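Local coordinates for Mgp-operon protein 3 (Mycoplasma pneumoniae, PDB 6RJ1), which probably acts as a cell-surface adhesin (P40/P90) of a human pathogen, likely working with the partner protein P1 in attachment to host-cell sugars, at residues 939-944 against 953-958. Numbering follows the deposited sequence.
Sequences FSAVIT and VDIYKN
The carbonyl oxygen of Asp954 accepts the shortest polar bond here: Val942 N lies 2.8 Å from Asp954 O, in the carbonyl plane, with an angle of 160° at the hydrogen. Ala941 CA brings a C-H to the same oxygen, at 3.3 Å from Asp954 O. The pair closes in the other direction with Asp954 N donating to Val942 O, where the donor sits 32° away from the carbonyl plane. Two residues along, Ser940 and Tyr956 repeat the reciprocal arrangement, Tyr956 N reaching Ser940 O at 2.9 Å. Residues 939-944 and 953-958 are thus the antiparallel arms of a beta hairpin, with Ala941 opposite Ile955 in the non-hydrogen-bonded position between the two bonded pairs.

On one face, Val942 meets the Tyr956 ring. CG1 of Val942 is anti to the backbone N (chi1 179°), which leaves CG2 to lie 3.7 Å from Tyr956 CD1. Asp954, on this face too, turns its carboxylate to Lys965 and Lys974, salt bridges that tie the hairpin to the C-terminal end of the chain.

The other face is apolar along most of its length. Ile943 and Val953 run side by side, Ile943 CD1 being 3.8 Å from Val953 CG2, and Ala941 CB touches both Val953 CG1 and Ile955 CD1. Further along, Ile955 CG2 touches Phe939 CD2 at 3.7 Å, while Lys957 lays its CG 3.9 Å from Phe939 CE2; its NZ offers the ring at most a weak cation-pi attraction. Helix 967-974 covers this face through Leu969 and Val973.

These strands are the middle pair of a four-stranded antiparallel meander, consistent with a beta-propeller blade. Four backbone bonds fix the register of this central pair; apolar packing and the Lys974 salt bridge join it to helix 967-974, the Lys965 one to strand 962-965.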
loop_
_atom_site.group_PDB
_atom_site.type_symbol
_atom_site.label_atom_id
_atom_site.label_comp_id
_atom_site.label_asym_id
_atom_site.label_seq_id
_atom_site.Cartn_x
_atom_site.Cartn_y
_atom_site.Cartn_z
ATOM N N PHE A 939 25.607 16.486 -18.318
ATOM C CA PHE A 939 25.161 17.596 -17.467
ATOM C C PHE A 939 23.671 17.649 -17.165
ATOM O O PHE A 939 22.845 17.264 -17.994
ATOM C CB PHE A 939 25.590 18.939 -18.071
ATOM C CG PHE A 939 27.073 19.198 -18.121
ATOM C CD1 PHE A 939 27.819 18.852 -19.244
ATOM C CD2 PHE A 939 27.717 19.848 -17.076
ATOM C CE1 PHE A 939 29.189 19.137 -19.313
ATOM C CE2 PHE A 939 29.088 20.125 -17.142
ATOM C CZ PHE A 939 29.814 19.765 -18.259
ATOM N N SER A 940 23.339 18.195 -15.987
ATOM C CA SER A 940 21.971 18.393 -15.535
ATOM C C SER A 940 21.823 19.749 -14.859
ATOM O O SER A 940 22.764 20.233 -14.227
ATOM C CB SER A 940 21.533 17.264 -14.609
ATOM O OG SER A 940 21.513 16.035 -15.314
ATOM N N ALA A 941 20.651 20.376 -15.033
ATOM C CA ALA A 941 20.328 21.681 -14.459
ATOM C C ALA A 941 19.271 21.537 -13.374
ATOM O O ALA A 941 18.305 20.793 -13.542
ATOM C CB ALA A 941 19.841 22.625 -15.536
ATOM N N VAL A 942 19.476 22.230 -12.249
ATOM C CA VAL A 942 18.595 22.188 -11.083
ATOM C C VAL A 942 17.986 23.588 -10.862
ATOM O O VAL A 942 18.683 24.519 -10.446
ATOM C CB VAL A 942 19.362 21.609 -9.857
ATOM C CG1 VAL A 942 18.495 21.568 -8.605
ATOM C CG2 VAL A 942 19.910 20.223 -10.168
ATOM N N ILE A 943 16.691 23.728 -11.211
ATOM C CA ILE A 943 15.920 24.974 -11.103
ATOM C C ILE A 943 15.383 25.129 -9.677
ATOM O O ILE A 943 14.804 24.196 -9.116
ATOM C CB ILE A 943 14.798 25.146 -12.173
ATOM C CG1 ILE A 943 15.093 24.422 -13.538
ATOM C CG2 ILE A 943 14.456 26.612 -12.374
ATOM C CD1 ILE A 943 16.369 24.745 -14.355
ATOM N N THR A 944 15.554 26.330 -9.118
ATOM C CA THR A 944 15.225 26.656 -7.742
ATOM C C THR A 944 14.488 28.008 -7.606
ATOM O O THR A 944 14.707 28.929 -8.389
ATOM C CB THR A 944 16.542 26.551 -6.935
ATOM O OG1 THR A 944 16.582 25.284 -6.277
ATOM C CG2 THR A 944 16.776 27.697 -5.956
ATOM N N VAL A 953 19.358 28.745 -11.298
ATOM C CA VAL A 953 19.784 27.540 -12.015
ATOM C C VAL A 953 21.190 27.095 -11.608
ATOM O O VAL A 953 22.138 27.868 -11.705
ATOM C CB VAL A 953 19.633 27.669 -13.557
ATOM C CG1 VAL A 953 20.037 26.381 -14.264
ATOM C CG2 VAL A 953 18.210 28.057 -13.944
ATOM N N ASP A 954 21.308 25.831 -11.172
ATOM C CA ASP A 954 22.558 25.187 -10.773
ATOM C C ASP A 954 22.914 24.106 -11.801
ATOM O O ASP A 954 22.048 23.319 -12.184
ATOM C CB ASP A 954 22.415 24.548 -9.372
ATOM C CG ASP A 954 22.783 25.408 -8.169
ATOM O OD1 ASP A 954 23.159 26.591 -8.366
ATOM O OD2 ASP A 954 22.709 24.895 -7.030
ATOM N N ILE A 955 24.178 24.078 -12.251
ATOM C CA ILE A 955 24.668 23.080 -13.206
ATOM C C ILE A 955 25.492 22.031 -12.458
ATOM O O ILE A 955 26.375 22.377 -11.670
ATOM C CB ILE A 955 25.463 23.719 -14.390
ATOM C CG1 ILE A 955 24.693 24.905 -15.063
ATOM C CG2 ILE A 955 25.911 22.667 -15.421
ATOM C CD1 ILE A 955 23.294 24.599 -15.774
ATOM N N TYR A 956 25.208 20.753 -12.731
ATOM C CA TYR A 956 25.899 19.613 -12.140
ATOM C C TYR A 956 26.489 18.709 -13.230
ATOM O O TYR A 956 25.873 18.531 -14.281
ATOM C CB TYR A 956 24.932 18.818 -11.253
ATOM C CG TYR A 956 24.561 19.502 -9.951
ATOM C CD1 TYR A 956 23.589 20.497 -9.916
ATOM C CD2 TYR A 956 25.129 19.103 -8.744
ATOM C CE1 TYR A 956 23.217 21.107 -8.716
ATOM C CE2 TYR A 956 24.768 19.707 -7.538
ATOM C CZ TYR A 956 23.803 20.705 -7.527
ATOM O OH TYR A 956 23.418 21.298 -6.344
ATOM N N LYS A 957 27.686 18.149 -12.981
ATOM C CA LYS A 957 28.339 17.236 -13.912
ATOM C C LYS A 957 28.007 15.795 -13.527
ATOM O O LYS A 957 28.291 15.370 -12.408
ATOM C CB LYS A 957 29.849 17.471 -13.951
ATOM C CG LYS A 957 30.489 17.028 -15.261
ATOM C CD LYS A 957 31.457 15.869 -15.057
ATOM C CE LYS A 957 32.249 15.553 -16.303
ATOM N NZ LYS A 957 31.436 14.839 -17.324
ATOM N N ASN A 958 27.367 15.071 -14.460
ATOM C CA ASN A 958 26.908 13.682 -14.372
ATOM C C ASN A 958 28.033 12.702 -14.711
ATOM O O ASN A 958 28.460 12.602 -15.864
ATOM C CB ASN A 958 25.701 13.462 -15.309
ATOM C CG ASN A 958 24.924 12.173 -15.111
ATOM O OD1 ASN A 958 25.448 11.130 -14.692
ATOM N ND2 ASN A 958 23.640 12.218 -15.437
#